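PDB 7L0A: esterase family protein from Staphylococcus aureus, which probably hydrolyses S-formylglutathione to formate and glutathione, acting as a serine esterase of the alpha/beta-hydrolase fold. Local coordinates for residues Thr67-Tyr72 / Gln249-Ala254; Val106-His111 / Gly143-Lys148; Asn160-Glu165 / Glu172-Asn177; Asp218-Ile223 / Tyr233-Gly238. One frame throughout, in Å; residues are numbered along the deposited sequence.

From the N terminus, the chain first reaches 67-72, whose partner 249-254 lies on the last helix, so contact 1 closes a loop that holds the other three contacts. Inside it they follow in series without crossing. Contact 2 ties helix 99-113 to the loop leading into strand 148-152; contact 3 closes a short loop beyond that strand, against helix 168-177; contact 4 packs helix 216-228 on the edge strand 234-238. Contacts 3 and 4 are joined by a probable hydrogen bond from Asn160 ND2 to Asp218 OD2, and contacts 4 and 1 by the Glu236-Arg253 salt bridge. Contacts 2 and 3 lie on opposite sides of the chain's centre.

Contact 1 of 4, residues Thr67-Tyr72 / Gln249-Ala254; sequences TSIERY and QAIKRA
The C-terminal helix of the alpha/beta-hydrolase fold, 244-259, packs here against the start of helix 69-75, with Lys252 lying across the ring of Tyr72. Lys252 CB sits over one face of that ring, 3.6 Å from its centroid and 16° off the normal, a CH-pi contact. With its first three torsions extended (chi1 178°), the lysine carries on across the ring until its CD lies 3.9 Å from Tyr72 CE1. The opposite face of the ring is covered by the Ser68 carbonyl oxygen, over its centre. At the ring edge comes Ile251 CG2, 4.1 Å from Tyr72 CE2, while the other branch of the same isoleucine brings CG1 to 4.1 Å from Ile69 CD1. Both isoleucines also reach Leu52 on strand 49-53, so the pair faces the central sheet. Where segment 67-72 turns into its helix, Thr67 OG1 accepts from Ile69 N at 3.0 Å, an ST turn. The hydroxyl of Tyr72 is hydrogen-bonded to Asp248, one residue before segment 249-254. A water accepts from Arg71 NH1 at 3.1 Å and more weakly from Lys252 NZ. Thus the lysine spends its methylenes on the aromatic face and leaves its ammonium at the surface, where the shared water probably eases the proximity of two like charges.

Contact 2 of 4, residues Val106-His111 / Gly143-Lys148; sequences VYDYVH and GDKFAK
Tyr107 of helix 99-113 presents its ring to Lys145, whose chain runs over it, pointing the other way. The tyrosine CG stands anti to the backbone N (chi1 -179°), sending the ring out from the helix toward loop 143-148. Lys145 starts extended, with CG 3.7 Å from Tyr107 CZ; the turn at chi3 (-115°) then lays CE over the ring face, 3.9 Å from the centroid, in a CH-pi contact, and a second bend at the last torsion directs NZ away from the ring centre. The ammonium can add at most a weak cation-pi attraction; NZ is hydrogen-bonded to Gln142, just before the segment. Phe146 meets the tyrosine obliquely, CE1 lying 3.8 Å from Tyr107 CE2, with the two ring planes 85° apart. On the face of Tyr107 turned from the lysine sits His111 CE1, so the phenol ring is held between imidazole and methylene. His111 is itself fixed in rotation: ND1 gives a hydrogen bond to Tyr107 O at 2.7 Å, and NE2 bonds to Asn123 on strand 123-128. Tyr107 O also takes the helical bond from His111 N, the two donors arriving from opposite faces of its plane. A water joins Tyr107 OH, at 3.0 Å, to the Lys145 carbonyl oxygen, to which it donates. In this alpha/beta-hydrolase fold the contact joins a helix beside the sheet to the loop between helix 130-141 and strand 148-152.

Contact 3 of 4, residues Asn160-Glu165 / Glu172-Asn177; sequences NLMDLE and EAIIGN
Segment 160-165 starts with a single turn of helical backbone angles at 160-162, closed by the Asp163 N to Asn160 O bond, and runs beside the regular helix turns of 172-177. The two backbones stay well apart: the CA atoms of Leu161 and Ile174 are 7.4 Å from each other, and side chains fill the gap. Ile174 CG2 is the shared surface, 4.0 Å from Leu161 CB and 4.0 Å from Met162 SD. These segments are part of the excursion between strand 148-152 and strand 204-210 of the alpha/beta-hydrolase core; Leu161 also packs on Met130, next to the predicted nucleophile Ser129, and its side chain is about 9 Å from that of the serine. Met162 leaves beside its backbone N and then folds at chi2 (-71°) and chi3 (-73°), which swings the methyl across Ile175, with Met162 CE 3.6 Å from Ile175 CG1.

Contact 4 of 4, residues Asp218-Ile223 / Tyr233-Gly238; sequences DNLDFI and YQFEDG
Ile223 is the bump of the helix here, entering the hollow between the rings of Tyr233 and Phe235, which stand two residues apart on segment 233-238. Its CD1 comes down on one face of Phe235, 3.6 Å from the ring centroid and 18° off the normal, a CH-pi contact. The branching carbon works on the other ring, with Ile223 CB 3.7 Å from Tyr233 CE2, and CG2 fits between the two aromatics. With chi1 at 64° CG1 is tucked over the backbone, and an extended chi2 then carries CD1 out to the phenylalanine. One turn earlier, Leu220 CD2 comes obliquely to Phe235, 3.9 Å from its CE2. The hydroxyl of Tyr233 bonds to Ser227 farther along the helix. Phe235 also touches Ile207 of strand 204-210 and Tyr216 at the start of the helix, so its ring lies between helix and sheet in the beta-alpha-beta crossover that runs from strand 204-210 through helix 216-228 to the edge strand 234-238.

Contact 1 of 4, residues Thr67-Tyr72 / Gln249-Ala254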
loop_
_atom_site.group_PDB
_atom_site.type_symbol
_atom_site.label_atom_id
_atom_site.label_comp_id
_atom_site.label_asym_id
_atom_site.label_seq_id
_atom_site.Cartn_x
_atom_site.Cartn_y
_atom_site.Cartn_z
ATOM N N THR B 67 1.611 20.119 3.825
ATOM C CA THR B 67 0.419 20.620 3.144
ATOM C C THR B 67 -0.774 19.859 3.692
ATOM O O THR B 67 -0.622 18.899 4.453
ATOM C CB THR B 67 0.471 20.453 1.613
ATOM O OG1 THR B 67 0.186 19.095 1.264
ATOM C CG2 THR B 67 1.813 20.845 1.042
ATOM N N SER B 68 -1.972 20.258 3.269
ATOM C CA SER B 68 -3.173 19.471 3.523
ATOM C C SER B 68 -3.609 18.696 2.290
ATOM O O SER B 68 -4.803 18.527 2.058
ATOM C CB SER B 68 -4.301 20.369 4.026
ATOM O OG SER B 68 -4.018 20.946 5.285
ATOM N N ILE B 69 -2.663 18.188 1.483
ATOM C CA ILE B 69 -3.044 17.546 0.234
ATOM C C ILE B 69 -4.074 16.436 0.425
ATOM O O ILE B 69 -4.985 16.285 -0.392
ATOM C CB ILE B 69 -1.796 17.033 -0.502
ATOM C CG1 ILE B 69 -2.194 16.524 -1.899
ATOM C CG2 ILE B 69 -1.057 16.003 0.256
ATOM C CD1 ILE B 69 -1.049 16.007 -2.682
ATOM N N GLU B 70 -3.965 15.640 1.483
ATOM C CA GLU B 70 -4.927 14.554 1.639
ATOM C C GLU B 70 -6.357 15.088 1.767
ATOM O O GLU B 70 -7.308 14.500 1.231
ATOM C CB GLU B 70 -4.593 13.660 2.830
ATOM C CG GLU B 70 -5.606 12.517 2.918
ATOM C CD GLU B 70 -5.310 11.474 3.988
ATOM O OE1 GLU B 70 -4.132 11.370 4.397
ATOM O OE2 GLU B 70 -6.239 10.752 4.386
ATOM N N ARG B 71 -6.533 16.197 2.488
ATOM C CA ARG B 71 -7.850 16.813 2.617
ATOM C C ARG B 71 -8.380 17.259 1.254
ATOM O O ARG B 71 -9.573 17.098 0.965
ATOM C CB ARG B 71 -7.760 17.979 3.619
ATOM C CG ARG B 71 -9.051 18.703 3.858
ATOM C CD ARG B 71 -9.038 19.441 5.170
ATOM N NE ARG B 71 -7.894 20.328 5.364
ATOM C CZ ARG B 71 -7.791 21.566 4.888
ATOM N NH1 ARG B 71 -8.752 22.080 4.146
ATOM N NH2 ARG B 71 -6.710 22.292 5.145
ATOM N N TYR B 72 -7.513 17.818 0.408
ATOM C CA TYR B 72 -7.950 18.246 -0.912
ATOM C C TYR B 72 -8.319 17.047 -1.776
ATOM O O TYR B 72 -9.351 17.053 -2.481
ATOM C CB TYR B 72 -6.862 19.076 -1.578
ATOM C CG TYR B 72 -6.228 20.163 -0.726
ATOM C CD1 TYR B 72 -6.954 20.860 0.237
ATOM C CD2 TYR B 72 -4.875 20.480 -0.881
ATOM C CE1 TYR B 72 -6.372 21.828 1.025
ATOM C CE2 TYR B 72 -4.286 21.453 -0.107
ATOM C CZ TYR B 72 -5.033 22.132 0.846
ATOM O OH TYR B 72 -4.450 23.111 1.615
ATOM N N GLN B 249 -1.014 25.943 -1.125
ATOM C CA GLN B 249 -2.030 26.684 -1.861
ATOM C C GLN B 249 -2.118 26.245 -3.312
ATOM O O GLN B 249 -3.218 26.116 -3.874
ATOM C CB GLN B 249 -1.709 28.180 -1.830
ATOM C CG GLN B 249 -1.662 28.817 -0.462
ATOM C CD GLN B 249 -1.160 30.257 -0.522
ATOM O OE1 GLN B 249 -0.090 30.573 0.001
ATOM N NE2 GLN B 249 -1.925 31.128 -1.171
ATOM N N ALA B 250 -0.956 26.049 -3.946
ATOM C CA ALA B 250 -0.908 25.723 -5.361
ATOM C C ALA B 250 -1.451 24.327 -5.630
ATOM O O ALA B 250 -2.155 24.111 -6.621
ATOM C CB ALA B 250 0.527 25.849 -5.881
ATOM N N ILE B 251 -1.142 23.361 -4.758
ATOM C CA ILE B 251 -1.629 22.006 -5.007
ATOM C C ILE B 251 -3.120 21.906 -4.739
ATOM O O ILE B 251 -3.812 21.108 -5.395
ATOM C CB ILE B 251 -0.816 20.980 -4.207
ATOM C CG1 ILE B 251 -0.921 19.564 -4.791
ATOM C CG2 ILE B 251 -1.186 20.930 -2.749
ATOM C CD1 ILE B 251 -0.256 19.415 -6.179
ATOM N N LYS B 252 -3.655 22.718 -3.818
ATOM C CA LYS B 252 -5.104 22.758 -3.676
ATOM C C LYS B 252 -5.765 23.227 -4.965
ATOM O O LYS B 252 -6.728 22.618 -5.442
ATOM C CB LYS B 252 -5.493 23.656 -2.501
ATOM C CG LYS B 252 -6.997 23.832 -2.275
ATOM C CD LYS B 252 -7.235 24.890 -1.200
ATOM C CE LYS B 252 -8.700 25.296 -1.101
ATOM N NZ LYS B 252 -9.540 24.150 -0.683
ATOM N N ARG B 253 -5.251 24.317 -5.554
ATOM C CA ARG B 253 -5.786 24.821 -6.814
ATOM C C ARG B 253 -5.610 23.811 -7.930
ATOM O O ARG B 253 -6.531 23.584 -8.728
ATOM C CB ARG B 253 -5.117 26.153 -7.145
ATOM C CG ARG B 253 -5.250 26.600 -8.568
ATOM C CD ARG B 253 -6.670 27.052 -8.890
ATOM N NE ARG B 253 -6.772 27.334 -10.325
ATOM C CZ ARG B 253 -7.728 26.866 -11.114
ATOM N NH1 ARG B 253 -8.693 26.103 -10.625
ATOM N NH2 ARG B 253 -7.718 27.179 -12.400
ATOM N N ALA B 254 -4.433 23.180 -7.981
ATOM C CA ALA B 254 -4.143 22.214 -9.023
ATOM C C ALA B 254 -5.100 21.029 -8.985
ATOM O O ALA B 254 -5.549 20.561 -10.034
ATOM C CB ALA B 254 -2.707 21.737 -8.889
HETATM O O HOH W 1 -8.829 24.790 2.568
#

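Contact 2 of 4, residues Val106-His111 / Gly143-Lys148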
loop_
_atom_site.group_PDB
_atom_site.type_symbol
_atom_site.label_atom_id
_atom_site.label_comp_id
_atom_site.label_asym_id
_atom_site.label_seq_id
_atom_site.Cartn_x
_atom_site.Cartn_y
_atom_site.Cartn_z
ATOM N N VAL B 106 7.163 3.178 -10.862
ATOM C CA VAL B 106 6.175 3.431 -9.813
ATOM C C VAL B 106 4.781 3.476 -10.430
ATOM O O VAL B 106 3.831 2.859 -9.921
ATOM C CB VAL B 106 6.489 4.728 -9.044
ATOM C CG1 VAL B 106 5.370 5.048 -8.091
ATOM C CG2 VAL B 106 7.801 4.591 -8.287
ATOM N N TYR B 107 4.648 4.205 -11.540
ATOM C CA TYR B 107 3.378 4.291 -12.247
ATOM C C TYR B 107 2.845 2.897 -12.568
ATOM O O TYR B 107 1.689 2.568 -12.252
ATOM C CB TYR B 107 3.536 5.122 -13.534
ATOM C CG TYR B 107 2.239 5.270 -14.299
ATOM C CD1 TYR B 107 1.746 4.231 -15.096
ATOM C CD2 TYR B 107 1.491 6.438 -14.216
ATOM C CE1 TYR B 107 0.509 4.364 -15.749
ATOM C CE2 TYR B 107 0.289 6.587 -14.895
ATOM C CZ TYR B 107 -0.202 5.552 -15.648
ATOM O OH TYR B 107 -1.418 5.681 -16.300
ATOM N N ASP B 108 3.683 2.062 -13.180
ATOM C CA ASP B 108 3.237 0.742 -13.606
ATOM C C ASP B 108 2.854 -0.110 -12.399
ATOM O O ASP B 108 1.802 -0.760 -12.404
ATOM C CB ASP B 108 4.328 0.068 -14.432
ATOM C CG ASP B 108 4.443 0.633 -15.846
ATOM O OD1 ASP B 108 3.566 1.422 -16.276
ATOM O OD2 ASP B 108 5.431 0.274 -16.529
ATOM N N TYR B 109 3.694 -0.111 -11.353
ATOM C CA TYR B 109 3.472 -0.954 -10.181
ATOM C C TYR B 109 2.158 -0.599 -9.481
ATOM O O TYR B 109 1.327 -1.471 -9.191
ATOM C CB TYR B 109 4.673 -0.797 -9.237
ATOM C CG TYR B 109 4.687 -1.578 -7.947
ATOM C CD1 TYR B 109 4.346 -2.932 -7.899
ATOM C CD2 TYR B 109 5.097 -0.969 -6.776
ATOM C CE1 TYR B 109 4.375 -3.637 -6.721
ATOM C CE2 TYR B 109 5.126 -1.664 -5.584
ATOM C CZ TYR B 109 4.780 -3.010 -5.577
ATOM O OH TYR B 109 4.831 -3.702 -4.378
ATOM N N VAL B 110 1.932 0.694 -9.233
ATOM C CA VAL B 110 0.732 1.036 -8.464
ATOM C C VAL B 110 -0.521 0.834 -9.295
ATOM O O VAL B 110 -1.586 0.546 -8.744
ATOM C CB VAL B 110 0.799 2.466 -7.898
ATOM C CG1 VAL B 110 1.998 2.575 -6.934
ATOM C CG2 VAL B 110 0.822 3.552 -8.961
ATOM N N HIS B 111 -0.439 0.984 -10.620
ATOM C CA HIS B 111 -1.609 0.718 -11.455
ATOM C C HIS B 111 -1.871 -0.777 -11.605
ATOM O O HIS B 111 -3.025 -1.164 -11.822
ATOM C CB HIS B 111 -1.497 1.363 -12.826
ATOM C CG HIS B 111 -1.705 2.854 -12.808
ATOM N ND1 HIS B 111 -0.712 3.738 -12.439
ATOM C CD2 HIS B 111 -2.770 3.607 -13.153
ATOM C CE1 HIS B 111 -1.169 4.977 -12.541
ATOM N NE2 HIS B 111 -2.417 4.918 -12.986
ATOM N N GLY B 143 3.270 11.939 -23.025
ATOM C CA GLY B 143 2.035 12.682 -23.232
ATOM C C GLY B 143 0.808 11.830 -23.474
ATOM O O GLY B 143 -0.316 12.308 -23.272
ATOM N N ASP B 144 0.985 10.594 -23.947
ATOM C CA ASP B 144 -0.125 9.672 -24.143
ATOM C C ASP B 144 -0.550 8.988 -22.853
ATOM O O ASP B 144 -1.544 8.260 -22.844
ATOM C CB ASP B 144 0.243 8.620 -25.200
ATOM C CG ASP B 144 1.443 7.776 -24.811
ATOM O OD1 ASP B 144 2.206 8.172 -23.903
ATOM O OD2 ASP B 144 1.632 6.707 -25.433
ATOM N N LYS B 145 0.164 9.224 -21.757
ATOM C CA LYS B 145 -0.128 8.631 -20.463
ATOM C C LYS B 145 -0.877 9.574 -19.531
ATOM O O LYS B 145 -1.691 9.116 -18.724
ATOM C CB LYS B 145 1.195 8.202 -19.813
ATOM C CG LYS B 145 1.124 7.288 -18.615
ATOM C CD LYS B 145 2.522 6.696 -18.327
ATOM C CE LYS B 145 2.565 5.171 -18.515
ATOM N NZ LYS B 145 3.315 4.704 -19.690
ATOM N N PHE B 146 -0.644 10.869 -19.638
ATOM C CA PHE B 146 -1.202 11.840 -18.706
ATOM C C PHE B 146 -2.032 12.861 -19.467
ATOM O O PHE B 146 -1.566 13.439 -20.452
ATOM C CB PHE B 146 -0.106 12.566 -17.935
ATOM C CG PHE B 146 0.789 11.652 -17.154
ATOM C CD1 PHE B 146 0.368 11.114 -15.954
ATOM C CD2 PHE B 146 2.047 11.328 -17.630
ATOM C CE1 PHE B 146 1.180 10.278 -15.245
ATOM C CE2 PHE B 146 2.878 10.487 -16.925
ATOM C CZ PHE B 146 2.445 9.968 -15.708
ATOM N N ALA B 147 -3.252 13.104 -18.985
ATOM C CA ALA B 147 -4.121 14.074 -19.631
ATOM C C ALA B 147 -3.770 15.499 -19.238
ATOM O O ALA B 147 -4.047 16.439 -20.005
ATOM C CB ALA B 147 -5.575 13.802 -19.267
ATOM N N LYS B 148 -3.201 15.669 -18.055
ATOM C CA LYS B 148 -2.957 16.983 -17.475
ATOM C C LYS B 148 -1.663 16.908 -16.679
ATOM O O LYS B 148 -1.380 15.883 -16.048
ATOM C CB LYS B 148 -4.087 17.446 -16.568
ATOM C CG LYS B 148 -5.430 17.506 -17.280
ATOM C CD LYS B 148 -6.523 17.981 -16.343
ATOM C CE LYS B 148 -7.881 17.832 -17.006
ATOM N NZ LYS B 148 -8.923 18.644 -16.324
HETATM O O HOH W 2 -2.856 6.685 -18.725
#

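Contact 3 of 4, residues Asn160-Glu165 / Glu172-Asn177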
loop_
_atom_site.group_PDB
_atom_site.type_symbol
_atom_site.label_atom_id
_atom_site.label_comp_id
_atom_site.label_asym_id
_atom_site.label_seq_id
_atom_site.Cartn_x
_atom_site.Cartn_y
_atom_site.Cartn_z
ATOM N N ASN B 160 19.665 26.420 -13.878
ATOM C CA ASN B 160 18.973 26.296 -12.601
ATOM C C ASN B 160 19.557 25.166 -11.757
ATOM O O ASN B 160 19.438 25.180 -10.521
ATOM C CB ASN B 160 17.483 25.995 -12.774
ATOM C CG ASN B 160 16.712 27.084 -13.452
ATOM O OD1 ASN B 160 15.639 26.808 -13.997
ATOM N ND2 ASN B 160 17.188 28.321 -13.370
ATOM N N LEU B 161 20.132 24.147 -12.414
ATOM C CA LEU B 161 20.514 22.925 -11.719
ATOM C C LEU B 161 21.617 23.182 -10.712
ATOM O O LEU B 161 21.731 22.470 -9.711
ATOM C CB LEU B 161 20.981 21.864 -12.719
ATOM C CG LEU B 161 19.950 21.314 -13.692
ATOM C CD1 LEU B 161 20.650 20.545 -14.808
ATOM C CD2 LEU B 161 18.974 20.397 -12.985
ATOM N N MET B 162 22.460 24.166 -10.969
ATOM C CA MET B 162 23.566 24.447 -10.069
ATOM C C MET B 162 23.139 25.204 -8.824
ATOM O O MET B 162 23.943 25.325 -7.898
ATOM C CB MET B 162 24.639 25.221 -10.843
ATOM C CG MET B 162 25.093 24.483 -12.091
ATOM S SD MET B 162 26.069 23.040 -11.645
ATOM C CE MET B 162 27.576 23.881 -11.118
ATOM N N ASP B 163 21.907 25.698 -8.771
ATOM C CA ASP B 163 21.422 26.465 -7.635
ATOM C C ASP B 163 20.715 25.607 -6.599
ATOM O O ASP B 163 20.233 26.143 -5.598
ATOM C CB ASP B 163 20.447 27.558 -8.098
ATOM C CG ASP B 163 21.143 28.712 -8.786
ATOM O OD1 ASP B 163 22.387 28.670 -8.910
ATOM O OD2 ASP B 163 20.448 29.662 -9.207
ATOM N N LEU B 164 20.648 24.300 -6.809
ATOM C CA LEU B 164 19.779 23.437 -6.022
ATOM C C LEU B 164 20.548 22.709 -4.921
ATOM O O LEU B 164 21.784 22.721 -4.873
ATOM C CB LEU B 164 19.082 22.429 -6.943
ATOM C CG LEU B 164 18.352 23.076 -8.121
ATOM C CD1 LEU B 164 17.745 21.986 -9.004
ATOM C CD2 LEU B 164 17.267 24.047 -7.663
ATOM N N GLU B 165 19.783 22.045 -4.044
ATOM C CA GLU B 165 20.298 21.452 -2.808
ATOM C C GLU B 165 20.780 20.028 -2.972
ATOM O O GLU B 165 20.550 19.170 -2.106
ATOM C CB GLU B 165 19.210 21.531 -1.732
ATOM C CG GLU B 165 18.825 22.942 -1.342
ATOM C CD GLU B 165 20.020 23.754 -0.872
ATOM O OE1 GLU B 165 20.890 23.190 -0.172
ATOM O OE2 GLU B 165 20.097 24.952 -1.223
ATOM N N GLU B 172 28.296 16.259 -7.747
ATOM C CA GLU B 172 29.465 16.010 -8.585
ATOM C C GLU B 172 29.059 15.521 -9.967
ATOM O O GLU B 172 29.717 15.857 -10.971
ATOM C CB GLU B 172 30.383 14.994 -7.913
ATOM C CG GLU B 172 31.740 14.840 -8.560
ATOM C CD GLU B 172 32.616 16.042 -8.320
ATOM O OE1 GLU B 172 32.301 16.853 -7.410
ATOM O OE2 GLU B 172 33.628 16.165 -9.040
ATOM N N ALA B 173 27.993 14.708 -10.048
ATOM C CA ALA B 173 27.487 14.258 -11.342
ATOM C C ALA B 173 26.842 15.401 -12.111
ATOM O O ALA B 173 26.984 15.480 -13.347
ATOM C CB ALA B 173 26.495 13.107 -11.162
ATOM N N ILE B 174 26.143 16.298 -11.409
ATOM C CA ILE B 174 25.531 17.458 -12.059
ATOM C C ILE B 174 26.615 18.368 -12.643
ATOM O O ILE B 174 26.551 18.751 -13.816
ATOM C CB ILE B 174 24.628 18.220 -11.068
ATOM C CG1 ILE B 174 23.417 17.388 -10.632
ATOM C CG2 ILE B 174 24.133 19.554 -11.673
ATOM C CD1 ILE B 174 22.513 16.935 -11.767
ATOM N N ILE B 175 27.631 18.722 -11.842
ATOM C CA ILE B 175 28.714 19.563 -12.352
ATOM C C ILE B 175 29.373 18.888 -13.546
ATOM O O ILE B 175 29.668 19.529 -14.568
ATOM C CB ILE B 175 29.749 19.847 -11.250
ATOM C CG1 ILE B 175 29.177 20.745 -10.160
ATOM C CG2 ILE B 175 30.954 20.584 -11.840
ATOM C CD1 ILE B 175 30.037 20.833 -8.903
ATOM N N GLY B 176 29.633 17.580 -13.429
ATOM C CA GLY B 176 30.416 16.873 -14.434
ATOM C C GLY B 176 29.707 16.664 -15.756
ATOM O O GLY B 176 30.372 16.446 -16.780
ATOM N N ASN B 177 28.392 16.771 -15.766
ATOM C CA ASN B 177 27.598 16.572 -16.969
ATOM C C ASN B 177 26.846 17.821 -17.384
ATOM O O ASN B 177 26.075 17.771 -18.352
ATOM C CB ASN B 177 26.619 15.410 -16.750
ATOM C CG ASN B 177 27.331 14.075 -16.657
ATOM O OD1 ASN B 177 27.799 13.552 -17.661
ATOM N ND2 ASN B 177 27.442 13.533 -15.452
#

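Contact 4 of 4, residues Asp218-Ile223 / Tyr233-Gly238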
loop_
_atom_site.group_PDB
_atom_site.type_symbol
_atom_site.label_atom_id
_atom_site.label_comp_id
_atom_site.label_asym_id
_atom_site.label_seq_id
_atom_site.Cartn_x
_atom_site.Cartn_y
_atom_site.Cartn_z
ATOM N N ASP B 218 12.686 32.578 -14.792
ATOM C CA ASP B 218 12.880 31.463 -15.724
ATOM C C ASP B 218 11.552 30.791 -16.052
ATOM O O ASP B 218 11.368 30.281 -17.159
ATOM C CB ASP B 218 13.903 30.481 -15.148
ATOM C CG ASP B 218 15.320 31.062 -15.117
ATOM O OD1 ASP B 218 15.679 31.809 -16.048
ATOM O OD2 ASP B 218 16.083 30.786 -14.175
ATOM N N ASN B 219 10.602 30.806 -15.119
ATOM C CA ASN B 219 9.250 30.347 -15.425
ATOM C C ASN B 219 8.589 31.238 -16.476
ATOM O O ASN B 219 7.942 30.747 -17.404
ATOM C CB ASN B 219 8.429 30.309 -14.133
ATOM C CG ASN B 219 8.492 28.972 -13.435
ATOM O OD1 ASN B 219 7.479 28.330 -13.232
ATOM N ND2 ASN B 219 9.689 28.540 -13.094
ATOM N N LEU B 220 8.727 32.569 -16.339
ATOM C CA LEU B 220 8.158 33.460 -17.341
ATOM C C LEU B 220 8.802 33.226 -18.699
ATOM O O LEU B 220 8.133 33.294 -19.737
ATOM C CB LEU B 220 8.337 34.918 -16.927
ATOM C CG LEU B 220 7.565 35.333 -15.669
ATOM C CD1 LEU B 220 7.853 36.833 -15.425
ATOM C CD2 LEU B 220 6.080 35.084 -15.759
ATOM N N ASP B 221 10.114 33.000 -18.720
ATOM C CA ASP B 221 10.783 32.758 -19.996
ATOM C C ASP B 221 10.231 31.506 -20.668
ATOM O O ASP B 221 10.048 31.465 -21.895
ATOM C CB ASP B 221 12.284 32.610 -19.783
ATOM C CG ASP B 221 12.960 33.925 -19.466
ATOM O OD1 ASP B 221 12.318 34.996 -19.612
ATOM O OD2 ASP B 221 14.137 33.872 -19.048
ATOM N N PHE B 222 9.978 30.466 -19.881
ATOM C CA PHE B 222 9.467 29.226 -20.436
ATOM C C PHE B 222 8.077 29.420 -21.023
ATOM O O PHE B 222 7.802 28.958 -22.139
ATOM C CB PHE B 222 9.435 28.140 -19.362
ATOM C CG PHE B 222 9.119 26.774 -19.884
ATOM C CD1 PHE B 222 10.073 26.061 -20.611
ATOM C CD2 PHE B 222 7.866 26.211 -19.697
ATOM C CE1 PHE B 222 9.784 24.801 -21.122
ATOM C CE2 PHE B 222 7.590 24.949 -20.193
ATOM C CZ PHE B 222 8.535 24.247 -20.916
ATOM N N ILE B 223 7.170 30.063 -20.275
ATOM C CA ILE B 223 5.820 30.219 -20.815
ATOM C C ILE B 223 5.811 31.167 -22.006
ATOM O O ILE B 223 4.962 31.049 -22.891
ATOM C CB ILE B 223 4.808 30.678 -19.752
ATOM C CG1 ILE B 223 5.136 32.062 -19.206
ATOM C CG2 ILE B 223 4.774 29.664 -18.635
ATOM C CD1 ILE B 223 4.102 32.565 -18.191
ATOM N N TYR B 233 -1.358 26.567 -22.696
ATOM C CA TYR B 233 -1.127 26.402 -21.279
ATOM C C TYR B 233 -1.949 27.428 -20.517
ATOM O O TYR B 233 -2.431 28.413 -21.092
ATOM C CB TYR B 233 0.352 26.578 -20.913
ATOM C CG TYR B 233 0.803 28.002 -21.174
ATOM C CD1 TYR B 233 1.207 28.396 -22.437
ATOM C CD2 TYR B 233 0.800 28.961 -20.162
ATOM C CE1 TYR B 233 1.582 29.683 -22.680
ATOM C CE2 TYR B 233 1.189 30.254 -20.414
ATOM C CZ TYR B 233 1.580 30.611 -21.689
ATOM O OH TYR B 233 1.981 31.916 -21.969
ATOM N N GLN B 234 -2.086 27.184 -19.222
ATOM C CA GLN B 234 -2.540 28.180 -18.263
ATOM C C GLN B 234 -1.404 28.464 -17.303
ATOM O O GLN B 234 -0.724 27.535 -16.852
ATOM C CB GLN B 234 -3.757 27.693 -17.480
ATOM C CG GLN B 234 -4.981 27.581 -18.344
ATOM C CD GLN B 234 -6.111 26.892 -17.631
ATOM O OE1 GLN B 234 -6.484 25.775 -17.991
ATOM N NE2 GLN B 234 -6.652 27.537 -16.605
ATOM N N PHE B 235 -1.192 29.740 -16.997
ATOM C CA PHE B 235 -0.203 30.136 -16.003
ATOM C C PHE B 235 -0.854 30.929 -14.886
ATOM O O PHE B 235 -1.601 31.876 -15.147
ATOM C CB PHE B 235 0.897 30.983 -16.627
ATOM C CG PHE B 235 1.959 31.413 -15.664
ATOM C CD1 PHE B 235 2.906 30.518 -15.229
ATOM C CD2 PHE B 235 2.039 32.719 -15.231
ATOM C CE1 PHE B 235 3.920 30.909 -14.350
ATOM C CE2 PHE B 235 3.057 33.119 -14.375
ATOM C CZ PHE B 235 3.995 32.214 -13.937
ATOM N N GLU B 236 -0.555 30.557 -13.645
ATOM C CA GLU B 236 -1.112 31.234 -12.474
ATOM C C GLU B 236 0.039 31.604 -11.554
ATOM O O GLU B 236 0.880 30.760 -11.228
ATOM C CB GLU B 236 -2.158 30.358 -11.797
ATOM C CG GLU B 236 -3.401 30.253 -12.673
ATOM C CD GLU B 236 -4.511 29.388 -12.132
ATOM O OE1 GLU B 236 -4.557 29.142 -10.911
ATOM O OE2 GLU B 236 -5.357 28.967 -12.951
ATOM N N ASP B 237 0.126 32.881 -11.221
ATOM C CA ASP B 237 1.124 33.355 -10.287
ATOM C C ASP B 237 0.422 34.186 -9.233
ATOM O O ASP B 237 -0.802 34.353 -9.239
ATOM C CB ASP B 237 2.247 34.130 -10.994
ATOM C CG ASP B 237 1.753 35.367 -11.728
ATOM O OD1 ASP B 237 0.559 35.712 -11.594
ATOM O OD2 ASP B 237 2.578 35.985 -12.442
ATOM N N GLY B 238 1.209 34.698 -8.320
ATOM C CA GLY B 238 0.691 35.401 -7.180
ATOM C C GLY B 238 1.823 35.513 -6.194
ATOM O O GLY B 238 2.950 35.075 -6.452
#